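Local atomic coordinates of trans-4-hydroxy-L-proline dehydratase (Clostridioides difficile 70-100-2010, PDB entry 6VXC), a protein that uses a glycyl radical to dehydrate trans-4-hydroxy-L-proline to (S)-1-pyrroline-5-carboxylate in the anaerobic breakdown of hydroxyproline. Residues L50-Y55 with E137-F142; E63-R68 with K218-A223; K190-L195 with M544-D549; Q281-V286 with D298-G303. All blocks are in the same frame, centred on the assembly; numbering follows the deposited sequence.

Contact 1 of 4, residues L50-Y55 with E137-F142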
loop_
_atom_site.group_PDB
_atom_site.type_symbol
_atom_site.label_atom_id
_atom_site.label_comp_id
_atom_site.label_asym_id
_atom_site.label_seq_id
_atom_site.Cartn_x
_atom_site.Cartn_y
_atom_site.Cartn_z
ATOM N N LEU A 50 23.442 10.897 -9.737
ATOM C CA LEU A 50 24.224 11.088 -8.522
ATOM C C LEU A 50 24.574 9.762 -7.860
ATOM O O LEU A 50 25.666 9.618 -7.302
ATOM C CB LEU A 50 23.480 12.012 -7.550
ATOM C CG LEU A 50 23.357 13.458 -8.057
ATOM C CD1 LEU A 50 22.527 14.346 -7.123
ATOM C CD2 LEU A 50 24.733 14.070 -8.306
ATOM N N MET A 51 23.666 8.790 -7.889
ATOM C CA MET A 51 24.003 7.477 -7.350
ATOM C C MET A 51 25.087 6.803 -8.185
ATOM O O MET A 51 25.953 6.115 -7.641
ATOM C CB MET A 51 22.757 6.583 -7.281
ATOM C CG MET A 51 21.654 7.120 -6.366
ATOM S SD MET A 51 22.064 7.175 -4.607
ATOM C CE MET A 51 21.981 5.441 -4.181
ATOM N N THR A 52 25.054 6.978 -9.504
ATOM C CA THR A 52 26.114 6.414 -10.328
ATOM C C THR A 52 27.468 6.992 -9.932
ATOM O O THR A 52 28.436 6.251 -9.744
ATOM C CB THR A 52 25.840 6.656 -11.813
ATOM O OG1 THR A 52 24.550 6.151 -12.162
ATOM C CG2 THR A 52 26.904 5.944 -12.660
ATOM N N GLU A 53 27.541 8.315 -9.757
ATOM C CA GLU A 53 28.784 8.948 -9.311
ATOM C C GLU A 53 29.285 8.358 -7.998
ATOM O O GLU A 53 30.495 8.176 -7.811
ATOM C CB GLU A 53 28.589 10.455 -9.152
ATOM C CG GLU A 53 28.382 11.221 -10.436
ATOM C CD GLU A 53 28.233 12.718 -10.191
ATOM O OE1 GLU A 53 28.367 13.151 -9.030
ATOM O OE2 GLU A 53 27.975 13.462 -11.159
ATOM N N ALA A 54 28.383 8.127 -7.047
ATOM C CA ALA A 54 28.807 7.627 -5.746
ATOM C C ALA A 54 29.349 6.206 -5.844
ATOM O O ALA A 54 30.357 5.884 -5.212
ATOM C CB ALA A 54 27.655 7.703 -4.745
ATOM N N TYR A 55 28.686 5.335 -6.612
ATOM C CA TYR A 55 29.165 3.959 -6.735
ATOM C C TYR A 55 30.526 3.905 -7.418
ATOM O O TYR A 55 31.425 3.177 -6.971
ATOM C CB TYR A 55 28.156 3.110 -7.501
ATOM C CG TYR A 55 27.119 2.434 -6.633
ATOM C CD1 TYR A 55 26.368 3.160 -5.719
ATOM C CD2 TYR A 55 26.904 1.065 -6.720
ATOM C CE1 TYR A 55 25.412 2.536 -4.920
ATOM C CE2 TYR A 55 25.958 0.435 -5.939
ATOM C CZ TYR A 55 25.212 1.176 -5.032
ATOM O OH TYR A 55 24.265 0.543 -4.254
ATOM N N GLU A 137 23.081 6.526 -21.989
ATOM C CA GLU A 137 24.531 6.640 -22.080
ATOM C C GLU A 137 25.247 6.503 -20.746
ATOM O O GLU A 137 26.368 5.988 -20.709
ATOM C CB GLU A 137 24.915 7.978 -22.703
ATOM C CG GLU A 137 24.417 8.173 -24.111
ATOM C CD GLU A 137 24.797 9.530 -24.673
ATOM O OE1 GLU A 137 24.586 9.746 -25.886
ATOM O OE2 GLU A 137 25.315 10.375 -23.908
ATOM N N GLU A 138 24.648 6.952 -19.653
ATOM C CA GLU A 138 25.308 6.888 -18.357
ATOM C C GLU A 138 24.759 5.803 -17.441
ATOM O O GLU A 138 25.530 5.180 -16.708
ATOM C CB GLU A 138 25.206 8.235 -17.637
ATOM C CG GLU A 138 25.630 9.463 -18.430
ATOM C CD GLU A 138 27.065 9.395 -18.932
ATOM O OE1 GLU A 138 27.314 9.893 -20.055
ATOM O OE2 GLU A 138 27.945 8.892 -18.194
ATOM N N ILE A 139 23.443 5.576 -17.444
ATOM C CA ILE A 139 22.799 4.728 -16.443
ATOM C C ILE A 139 22.831 3.257 -16.841
ATOM O O ILE A 139 23.289 2.415 -16.066
ATOM C CB ILE A 139 21.347 5.181 -16.183
ATOM C CG1 ILE A 139 21.306 6.656 -15.773
ATOM C CG2 ILE A 139 20.718 4.322 -15.087
ATOM C CD1 ILE A 139 22.231 7.003 -14.636
ATOM N N ILE A 140 22.296 2.931 -18.020
ATOM C CA ILE A 140 22.233 1.529 -18.445
ATOM C C ILE A 140 23.607 0.869 -18.456
ATOM O O ILE A 140 23.740 -0.241 -17.915
ATOM C CB ILE A 140 21.522 1.422 -19.805
ATOM C CG1 ILE A 140 20.034 1.719 -19.642
ATOM C CG2 ILE A 140 21.737 0.054 -20.426
ATOM C CD1 ILE A 140 19.270 1.580 -20.912
ATOM N N PRO A 141 24.654 1.473 -19.034
ATOM C CA PRO A 141 25.959 0.802 -19.057
ATOM C C PRO A 141 26.472 0.467 -17.676
ATOM O O PRO A 141 27.176 -0.535 -17.523
ATOM C CB PRO A 141 26.855 1.814 -19.779
ATOM C CG PRO A 141 25.923 2.638 -20.579
ATOM C CD PRO A 141 24.699 2.763 -19.741
ATOM N N PHE A 142 26.139 1.258 -16.657
ATOM C CA PHE A 142 26.628 0.969 -15.315
ATOM C C PHE A 142 25.692 0.051 -14.527
ATOM O O PHE A 142 26.163 -0.873 -13.857
ATOM C CB PHE A 142 26.862 2.277 -14.551
ATOM C CG PHE A 142 27.500 2.082 -13.203
ATOM C CD1 PHE A 142 28.877 2.005 -13.073
ATOM C CD2 PHE A 142 26.721 1.960 -12.068
ATOM C CE1 PHE A 142 29.466 1.806 -11.840
ATOM C CE2 PHE A 142 27.304 1.762 -10.820
ATOM C CZ PHE A 142 28.681 1.688 -10.708
#
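Thr52 turns its two branches to different partners on the helix segment 137-142. Its methyl CG2 lies over one face of the Phe142 ring, a CH-pi contact with CG2 4.3 Å from the ring centroid and 26° off the normal. The hydroxyl branch instead reaches Ile139, where OG1 approaches the end methyl CD1 at 3.5 Å. With chi1 at -55° CG2 stands anti to the backbone N, and OG1 lies beside that N, anti to the carbonyl carbon; the hydroxyl is thus directed back along its own helix, where it is hydrogen-bonded to Ala48 O, and it also has Trp143 NE1 as a partner.

Phe142 extends across the gap with CG anti to its backbone N. Its far end meets the root of Tyr55: CZ lies 3.5 Å from Tyr55 CB and CE2 3.7 Å from the same carbon. The two side chains cross at about a right angle, and the Tyr55 ring leads away from the segment 137-142, its OH hydrogen-bonded to Arg68.

Phe142 also makes a cation-pi contact with Arg146. Helix 129-143, which carries Phe142, is irregular here: residues 137-139 form a pi-type turn, and the chain bends at Pro141, where the nitrogen cannot donate to the turn before. The two short helix segments cross at 51° with their axes 10.4 Å apart, a separation bridged by the long Phe142 side chain.

No hydrogen bond joins the segments directly. Helices 46-58 and 129-143 therefore meet here through methyl-to-ring and other apolar packing, while the hydroxyls of Thr52 and Tyr55 are satisfied by residues around the contact.

Contact 2 of 4, residues E63-R68 with K218-A223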
loop_
_atom_site.group_PDB
_atom_site.type_symbol
_atom_site.label_atom_id
_atom_site.label_comp_id
_atom_site.label_asym_id
_atom_site.label_seq_id
_atom_site.Cartn_x
_atom_site.Cartn_y
_atom_site.Cartn_z
ATOM N N GLU A 63 31.882 -1.721 2.875
ATOM C CA GLU A 63 30.782 -2.672 2.944
ATOM C C GLU A 63 29.509 -2.027 2.385
ATOM O O GLU A 63 29.369 -0.807 2.358
ATOM C CB GLU A 63 30.560 -3.142 4.385
ATOM C CG GLU A 63 31.814 -3.674 5.095
ATOM C CD GLU A 63 32.260 -5.041 4.600
ATOM O OE1 GLU A 63 33.341 -5.512 5.020
ATOM O OE2 GLU A 63 31.539 -5.645 3.778
ATOM N N ILE A 64 28.578 -2.868 1.927
ATOM C CA ILE A 64 27.410 -2.353 1.198
ATOM C C ILE A 64 26.576 -1.393 2.032
ATOM O O ILE A 64 26.131 -0.375 1.493
ATOM C CB ILE A 64 26.590 -3.512 0.617
ATOM C CG1 ILE A 64 27.417 -4.214 -0.468
ATOM C CG2 ILE A 64 25.305 -2.974 0.011
ATOM C CD1 ILE A 64 26.798 -5.477 -0.998
ATOM N N PRO A 65 26.321 -1.629 3.315
ATOM C CA PRO A 65 25.564 -0.616 4.071
ATOM C C PRO A 65 26.215 0.758 4.039
ATOM O O PRO A 65 25.523 1.765 3.842
ATOM C CB PRO A 65 25.487 -1.201 5.490
ATOM C CG PRO A 65 26.287 -2.460 5.468
ATOM C CD PRO A 65 26.498 -2.877 4.063
ATOM N N VAL A 66 27.535 0.830 4.199
ATOM C CA VAL A 66 28.214 2.118 4.117
ATOM C C VAL A 66 28.123 2.685 2.704
ATOM O O VAL A 66 27.962 3.895 2.519
ATOM C CB VAL A 66 29.670 1.984 4.596
ATOM C CG1 VAL A 66 30.444 3.259 4.305
ATOM C CG2 VAL A 66 29.709 1.679 6.095
ATOM N N LEU A 67 28.230 1.828 1.687
ATOM C CA LEU A 67 28.078 2.291 0.309
ATOM C C LEU A 67 26.722 2.956 0.085
ATOM O O LEU A 67 26.637 4.015 -0.544
ATOM C CB LEU A 67 28.276 1.129 -0.666
ATOM C CG LEU A 67 27.988 1.383 -2.147
ATOM C CD1 LEU A 67 28.835 2.496 -2.677
ATOM C CD2 LEU A 67 28.283 0.126 -2.914
ATOM N N ARG A 68 25.647 2.337 0.567
ATOM C CA ARG A 68 24.328 2.949 0.426
ATOM C C ARG A 68 24.264 4.290 1.155
ATOM O O ARG A 68 23.759 5.279 0.616
ATOM C CB ARG A 68 23.255 2.005 0.967
ATOM C CG ARG A 68 23.170 0.658 0.262
ATOM C CD ARG A 68 22.771 0.809 -1.195
ATOM N NE ARG A 68 21.524 1.551 -1.332
ATOM C CZ ARG A 68 21.063 2.034 -2.479
ATOM N NH1 ARG A 68 19.930 2.706 -2.494
ATOM N NH2 ARG A 68 21.747 1.857 -3.608
ATOM N N LYS A 218 28.919 -3.162 13.518
ATOM C CA LYS A 218 29.687 -1.952 13.239
ATOM C C LYS A 218 29.399 -1.410 11.848
ATOM O O LYS A 218 29.221 -0.201 11.674
ATOM C CB LYS A 218 31.183 -2.231 13.397
ATOM C CG LYS A 218 32.067 -0.997 13.304
ATOM C CD LYS A 218 33.551 -1.374 13.252
ATOM C CE LYS A 218 34.456 -0.158 13.140
ATOM N NZ LYS A 218 34.565 0.527 14.458
ATOM N N ALA A 219 29.353 -2.294 10.843
ATOM C CA ALA A 219 29.081 -1.868 9.474
ATOM C C ALA A 219 27.705 -1.203 9.369
ATOM O O ALA A 219 27.566 -0.139 8.753
ATOM C CB ALA A 219 29.189 -3.068 8.528
ATOM N N ASP A 220 26.681 -1.807 9.984
ATOM C CA ASP A 220 25.341 -1.208 9.952
ATOM C C ASP A 220 25.287 0.106 10.736
ATOM O O ASP A 220 24.676 1.069 10.283
ATOM C CB ASP A 220 24.302 -2.181 10.523
ATOM C CG ASP A 220 23.837 -3.241 9.518
ATOM O OD1 ASP A 220 24.107 -3.099 8.304
ATOM O OD2 ASP A 220 23.187 -4.217 9.962
ATOM N N LEU A 221 25.911 0.159 11.916
ATOM C CA LEU A 221 25.888 1.376 12.730
ATOM C C LEU A 221 26.675 2.504 12.061
ATOM O O LEU A 221 26.245 3.662 12.076
ATOM C CB LEU A 221 26.448 1.069 14.122
ATOM C CG LEU A 221 25.522 0.216 14.992
ATOM C CD1 LEU A 221 26.275 -0.466 16.100
ATOM C CD2 LEU A 221 24.388 1.060 15.585
ATOM N N GLU A 222 27.830 2.188 11.470
ATOM C CA GLU A 222 28.566 3.207 10.721
ATOM C C GLU A 222 27.720 3.782 9.593
ATOM O O GLU A 222 27.750 4.989 9.336
ATOM C CB GLU A 222 29.874 2.644 10.148
ATOM C CG GLU A 222 30.969 2.425 11.147
ATOM C CD GLU A 222 32.281 1.932 10.513
ATOM O OE1 GLU A 222 33.328 2.091 11.172
ATOM O OE2 GLU A 222 32.273 1.414 9.372
ATOM N N ALA A 223 26.982 2.929 8.882
ATOM C CA ALA A 223 26.113 3.432 7.828
ATOM C C ALA A 223 25.020 4.338 8.392
ATOM O O ALA A 223 24.694 5.372 7.803
ATOM C CB ALA A 223 25.506 2.267 7.047
#
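The carboxylate of Asp220 is gripped at OD2 by two groups, the backbone N of Asp557 in a hydrogen bond and Arg560 in a salt bridge, while its other oxygen faces the ring of Pro65. OD1 lies 3.6 Å from Pro65 CG and nearly as close to Pro65 CB, an approach to aliphatic carbons without a hydrogen bond. Although the bond from the Asp220 backbone leads away from the segment 63-68, the chi1 of -81° sets CG beside the backbone N, and the carboxylate end swings nearer the proline. The two outside partners of OD2 probably help to fix this rotation.

Ala223 makes the tightest approach of the pair. Its CB is 3.2 Å from Pro65 O and 3.8 Å from Pro65 CB, at the point where the backbones come together, the CA atoms of Val66 and Ala223 being only 4.5 Å apart. This is parallel helix packing: the short axes run 8.0 Å apart at 6°, and the small side chains of Ala219 and Ala223, one turn apart, allow the first turn of helix 64-78 to lie close against helix 214-248.

Val66 sends CG2 into the same interface: with CG1 anti to the backbone N (chi1 171°), CG2 falls beside that N and anti to the carbonyl carbon, and this methyl lies 3.9 Å from Ala219 O and also packs on Ala223 CB. The chain of Glu222 borders it, with OE2 at 4.2 Å from Val66 CG2. Glu63, at the N-cap position, touches Ala219 through CG, and its carboxylate is turned away to a hydrogen bond with Tyr215.

Contact 3 of 4, residues K190-L195 with M544-D549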
loop_
_atom_site.group_PDB
_atom_site.type_symbol
_atom_site.label_atom_id
_atom_site.label_comp_id
_atom_site.label_asym_id
_atom_site.label_seq_id
_atom_site.Cartn_x
_atom_site.Cartn_y
_atom_site.Cartn_z
ATOM N N LYS A 190 13.514 13.236 19.018
ATOM C CA LYS A 190 14.944 13.310 18.744
ATOM C C LYS A 190 15.156 13.884 17.356
ATOM O O LYS A 190 14.357 13.649 16.449
ATOM C CB LYS A 190 15.637 11.935 18.830
ATOM C CG LYS A 190 15.697 11.370 20.232
ATOM C CD LYS A 190 16.354 9.992 20.274
ATOM C CE LYS A 190 16.686 9.598 21.711
ATOM N NZ LYS A 190 17.073 8.181 21.829
ATOM N N GLY A 191 16.237 14.654 17.204
ATOM C CA GLY A 191 16.743 15.003 15.896
ATOM C C GLY A 191 17.788 13.994 15.460
ATOM O O GLY A 191 18.121 13.066 16.188
ATOM N N PHE A 192 18.297 14.176 14.241
ATOM C CA PHE A 192 19.286 13.237 13.733
ATOM C C PHE A 192 20.670 13.433 14.344
ATOM O O PHE A 192 21.475 12.492 14.323
ATOM C CB PHE A 192 19.328 13.306 12.208
ATOM C CG PHE A 192 18.168 12.595 11.581
ATOM C CD1 PHE A 192 18.225 11.230 11.338
ATOM C CD2 PHE A 192 16.990 13.276 11.294
ATOM C CE1 PHE A 192 17.128 10.552 10.791
ATOM C CE2 PHE A 192 15.892 12.604 10.744
ATOM C CZ PHE A 192 15.960 11.249 10.495
ATOM N N LEU A 193 20.953 14.607 14.917
ATOM C CA LEU A 193 22.155 14.740 15.728
ATOM C C LEU A 193 22.045 13.913 16.998
ATOM O O LEU A 193 23.036 13.323 17.437
ATOM C CB LEU A 193 22.419 16.204 16.073
ATOM C CG LEU A 193 22.800 17.085 14.904
ATOM C CD1 LEU A 193 22.842 18.524 15.368
ATOM C CD2 LEU A 193 24.150 16.647 14.331
ATOM N N ASP A 194 20.850 13.862 17.602
ATOM C CA ASP A 194 20.632 13.001 18.768
ATOM C C ASP A 194 20.821 11.529 18.414
ATOM O O ASP A 194 21.435 10.764 19.169
ATOM C CB ASP A 194 19.225 13.189 19.330
ATOM C CG ASP A 194 18.982 14.570 19.892
ATOM O OD1 ASP A 194 19.900 15.143 20.522
ATOM O OD2 ASP A 194 17.847 15.070 19.709
ATOM N N LEU A 195 20.214 11.092 17.306
ATOM C CA LEU A 195 20.326 9.692 16.917
ATOM C C LEU A 195 21.779 9.354 16.634
ATOM O O LEU A 195 22.263 8.289 17.021
ATOM C CB LEU A 195 19.445 9.421 15.694
ATOM C CG LEU A 195 17.925 9.552 15.924
ATOM C CD1 LEU A 195 17.128 9.579 14.612
ATOM C CD2 LEU A 195 17.429 8.419 16.789
ATOM N N MET A 544 16.349 4.537 7.008
ATOM C CA MET A 544 15.159 3.995 7.664
ATOM C C MET A 544 15.507 3.351 9.005
ATOM O O MET A 544 14.753 3.481 9.978
ATOM C CB MET A 544 14.447 2.989 6.755
ATOM C CG MET A 544 13.174 2.393 7.372
ATOM S SD MET A 544 11.815 3.597 7.435
ATOM C CE MET A 544 11.443 3.697 5.689
ATOM N N SER A 545 16.657 2.675 9.085
ATOM C CA SER A 545 17.023 1.998 10.321
ATOM C C SER A 545 17.151 2.968 11.492
ATOM O O SER A 545 16.898 2.581 12.636
ATOM C CB SER A 545 18.321 1.211 10.129
ATOM O OG SER A 545 18.177 0.239 9.107
ATOM N N THR A 546 17.554 4.218 11.244
ATOM C CA THR A 546 17.771 5.144 12.354
ATOM C C THR A 546 16.489 5.470 13.106
ATOM O O THR A 546 16.559 5.861 14.273
ATOM C CB THR A 546 18.404 6.457 11.875
ATOM O OG1 THR A 546 17.493 7.136 10.994
ATOM C CG2 THR A 546 19.767 6.214 11.166
ATOM N N ILE A 547 15.319 5.301 12.489
ATOM C CA ILE A 547 14.077 5.739 13.106
ATOM C C ILE A 547 13.125 4.582 13.406
ATOM O O ILE A 547 11.967 4.819 13.714
ATOM C CB ILE A 547 13.372 6.803 12.244
ATOM C CG1 ILE A 547 13.087 6.231 10.860
ATOM C CG2 ILE A 547 14.192 8.102 12.207
ATOM C CD1 ILE A 547 12.178 7.092 10.008
ATOM N N VAL A 548 13.593 3.366 13.286
ATOM C CA VAL A 548 12.782 2.231 13.548
ATOM C C VAL A 548 13.270 1.423 14.737
ATOM O O VAL A 548 14.377 0.927 14.740
ATOM C CB VAL A 548 12.687 1.285 12.337
ATOM C CG1 VAL A 548 12.077 -0.027 12.760
ATOM C CG2 VAL A 548 11.980 1.890 11.164
ATOM N N ASP A 549 12.399 1.273 15.712
ATOM C CA ASP A 549 12.702 0.482 16.859
ATOM C C ASP A 549 13.103 -0.942 16.595
ATOM O O ASP A 549 12.435 -1.742 16.032
ATOM C CB ASP A 549 11.672 0.507 17.953
ATOM C CG ASP A 549 11.648 1.799 18.703
ATOM O OD1 ASP A 549 12.643 2.466 18.769
ATOM O OD2 ASP A 549 10.619 2.093 19.231
#
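This is a buried, mainly apolar contact between the first turn of helix 192-205 and the segment 544-549, well away from the active site. Phe192 and Leu195, one turn apart, meet Thr546 and Ile547. The hydroxyl of Thr546 lies at the edge of the Phe192 ring and in its plane, OG1 being 3.4 Å from CE1. Its chi1 of 64° places OG1 between the backbone N and the carbonyl carbon, and the oxygen is hydrogen-bonded to Leu543 O, three residues earlier.

The methyl CG2 of Ile547 is shared by both partners, 4.0 Å from Phe192 CZ and 4.1 Å from Leu195 CD1. Leu195 also spreads its two methyls against a carbonyl, with CD2 3.7 Å from Thr546 O. Gly191 is the N-cap residue preceding helix 192-205, and its N-H is bonded to Asp194 OD2 (3.0 Å) on the anti side of the carboxylate, tilted 29° out of its plane.

Val286 of helix 276-293 packs on both Phe192 and Ile547. Since no hydrogen bond crosses between the segments, they are held by packing alone, and the buried Thr546 hydroxyl is satisfied by a carbonyl close by in its own part of the chain.

Contact 4 of 4, residues Q281-V286 with D298-G303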
loop_
_atom_site.group_PDB
_atom_site.type_symbol
_atom_site.label_atom_id
_atom_site.label_comp_id
_atom_site.label_asym_id
_atom_site.label_seq_id
_atom_site.Cartn_x
_atom_site.Cartn_y
_atom_site.Cartn_z
ATOM N N GLN A 281 7.389 19.741 9.282
ATOM C CA GLN A 281 8.538 19.811 8.387
ATOM C C GLN A 281 9.527 18.682 8.663
ATOM O O GLN A 281 10.101 18.121 7.726
ATOM C CB GLN A 281 9.223 21.177 8.509
ATOM C CG GLN A 281 10.452 21.371 7.597
ATOM C CD GLN A 281 10.107 21.396 6.106
ATOM O OE1 GLN A 281 9.584 22.380 5.608
ATOM N NE2 GLN A 281 10.429 20.318 5.387
ATOM N N MET A 282 9.725 18.325 9.933
ATOM C CA MET A 282 10.570 17.173 10.255
ATOM C C MET A 282 10.015 15.901 9.612
ATOM O O MET A 282 10.748 15.156 8.952
ATOM C CB MET A 282 10.700 17.005 11.777
ATOM C CG MET A 282 11.313 15.671 12.257
ATOM S SD MET A 282 13.089 15.479 11.888
ATOM C CE MET A 282 13.782 16.035 13.433
ATOM N N TYR A 283 8.713 15.643 9.772
ATOM C CA TYR A 283 8.149 14.462 9.138
ATOM C C TYR A 283 8.402 14.483 7.638
ATOM O O TYR A 283 8.817 13.471 7.060
ATOM C CB TYR A 283 6.644 14.306 9.399
ATOM C CG TYR A 283 6.169 13.225 8.455
ATOM C CD1 TYR A 283 6.396 11.886 8.743
ATOM C CD2 TYR A 283 5.664 13.547 7.205
ATOM C CE1 TYR A 283 6.052 10.903 7.852
ATOM C CE2 TYR A 283 5.325 12.560 6.299
ATOM C CZ TYR A 283 5.533 11.246 6.630
ATOM O OH TYR A 283 5.200 10.272 5.743
ATOM N N TRP A 284 8.155 15.628 6.984
ATOM C CA TRP A 284 8.238 15.653 5.527
ATOM C C TRP A 284 9.668 15.455 5.033
ATOM O O TRP A 284 9.882 14.819 3.996
ATOM C CB TRP A 284 7.644 16.946 4.954
ATOM C CG TRP A 284 7.554 16.813 3.462
ATOM C CD1 TRP A 284 8.242 17.524 2.527
ATOM C CD2 TRP A 284 6.774 15.846 2.739
ATOM N NE1 TRP A 284 7.930 17.079 1.269
ATOM C CE2 TRP A 284 7.024 16.052 1.368
ATOM C CE3 TRP A 284 5.877 14.843 3.117
ATOM C CZ2 TRP A 284 6.427 15.281 0.375
ATOM C CZ3 TRP A 284 5.272 14.077 2.125
ATOM C CH2 TRP A 284 5.555 14.303 0.770
ATOM N N PHE A 285 10.659 16.010 5.743
ATOM C CA PHE A 285 12.055 15.761 5.386
ATOM C C PHE A 285 12.389 14.277 5.493
ATOM O O PHE A 285 13.050 13.707 4.613
ATOM C CB PHE A 285 12.988 16.582 6.283
ATOM C CG PHE A 285 13.209 18.004 5.820
ATOM C CD1 PHE A 285 13.147 18.337 4.468
ATOM C CD2 PHE A 285 13.513 19.005 6.741
ATOM C CE1 PHE A 285 13.361 19.651 4.040
ATOM C CE2 PHE A 285 13.734 20.328 6.324
ATOM C CZ PHE A 285 13.661 20.652 4.973
ATOM N N VAL A 286 11.964 13.642 6.583
ATOM C CA VAL A 286 12.164 12.204 6.742
ATOM C C VAL A 286 11.476 11.453 5.604
ATOM O O VAL A 286 12.027 10.501 5.051
ATOM C CB VAL A 286 11.656 11.732 8.119
ATOM C CG1 VAL A 286 11.709 10.211 8.218
ATOM C CG2 VAL A 286 12.431 12.380 9.263
ATOM N N ASP A 298 4.520 1.830 -0.901
ATOM C CA ASP A 298 3.637 2.661 -0.071
ATOM C C ASP A 298 4.351 3.876 0.515
ATOM O O ASP A 298 3.988 4.356 1.595
ATOM C CB ASP A 298 3.001 1.841 1.049
ATOM C CG ASP A 298 2.103 0.723 0.521
ATOM O OD1 ASP A 298 1.844 0.685 -0.698
ATOM O OD2 ASP A 298 1.658 -0.101 1.329
ATOM N N ALA A 299 5.335 4.401 -0.220
ATOM C CA ALA A 299 6.037 5.631 0.144
ATOM C C ALA A 299 6.383 5.680 1.629
ATOM O O ALA A 299 7.140 4.847 2.124
ATOM C CB ALA A 299 5.191 6.839 -0.261
ATOM N N PHE A 300 5.851 6.669 2.342
ATOM C CA PHE A 300 5.994 6.772 3.790
ATOM C C PHE A 300 4.742 7.455 4.319
ATOM O O PHE A 300 3.969 8.033 3.554
ATOM C CB PHE A 300 7.282 7.542 4.186
ATOM C CG PHE A 300 7.808 7.201 5.563
ATOM C CD1 PHE A 300 7.865 5.891 5.999
ATOM C CD2 PHE A 300 8.278 8.187 6.404
ATOM C CE1 PHE A 300 8.364 5.570 7.249
ATOM C CE2 PHE A 300 8.777 7.876 7.662
ATOM C CZ PHE A 300 8.829 6.573 8.085
ATOM N N THR A 301 4.521 7.360 5.628
ATOM C CA THR A 301 3.357 8.003 6.220
ATOM C C THR A 301 3.637 8.293 7.680
ATOM O O THR A 301 4.261 7.473 8.363
ATOM C CB THR A 301 2.081 7.139 6.112
ATOM O OG1 THR A 301 1.073 7.671 6.979
ATOM C CG2 THR A 301 2.352 5.687 6.506
ATOM N N PRO A 302 3.138 9.410 8.206
ATOM C CA PRO A 302 3.279 9.657 9.644
ATOM C C PRO A 302 2.431 8.726 10.494
ATOM O O PRO A 302 2.620 8.693 11.724
ATOM C CB PRO A 302 2.829 11.118 9.785
ATOM C CG PRO A 302 1.851 11.281 8.673
ATOM C CD PRO A 302 2.370 10.473 7.533
ATOM N N GLY A 303 1.536 7.945 9.887
ATOM C CA GLY A 303 0.730 7.016 10.658
ATOM C C GLY A 303 -0.292 7.726 11.522
ATOM O O GLY A 303 -1.251 8.292 10.996
#
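The loop that follows helix 276-293 turns back along that helix, and its residues 300-302 pack on Tyr283 and Val286 in the buried interior, near the active site. Tyr283 carries most of the contact. With chi1 at 168° its ring extends anti to the backbone N straight to the loop, where Pro302 covers one face: CB sits 3.9 Å from the ring centroid, 19° off the normal, in a CH-pi contact offset toward the rim. The other end of the pyrrolidine reaches the phenol, with CD packed against Tyr283 CZ.

Phe300 lies nearly parallel to the tyrosine, the ring planes at 8°, but with centroids 5.9 Å apart the two are displaced so far that there is little stacking. The contact is made at CD2, 3.8 Å from Tyr283 CE1, while the neighbouring CE2 is 3.8 Å from Val286 CG1. Phe300 thus spans two residues one turn apart on the helix.

The phenol oxygen presses on the loop backbone, 3.0 Å from Thr301 CA, yet makes no hydrogen bond there; its partner is His287 ND1, one turn further along the helix. Thr301 points away from Tyr283 and shapes the chain: its OG1 accepts from Gly303 N at 3.0 Å and also bonds with Asn362 O.

The side chain of Thr301 is about 10 Å from that of Glu456 and about 12 Å from that of Cys454, the probable proton acceptor and radical cysteine by analogy with relatives. The bond from Gly303 N to Thr301 OG1 defines an ST turn, set in the loop after helix 276-293 close to the probable catalytic residues of this glycyl radical enzyme.

How the contacts relate
From the N terminus, helix 46-58 opens contact 1 and helix 64-78, next in the chain, opens contact 2; contact 1 closes at helix 129-143 before contact 2 closes at helix 214-248, so the two cross. They touch where Tyr55 packs on Leu67. Helix 192-205 opens contact 3 before contact 2 closes, a second crossing, and contact 3 closes only at 544-549, the longest loop of the four. Contact 4, between helix 276-293 and the loop after it, falls wholly within that span. Contacts 3 and 4 also touch, for instance through Ile547 and Phe300, so contact 3 adjoins helix 276-293 and its following loop.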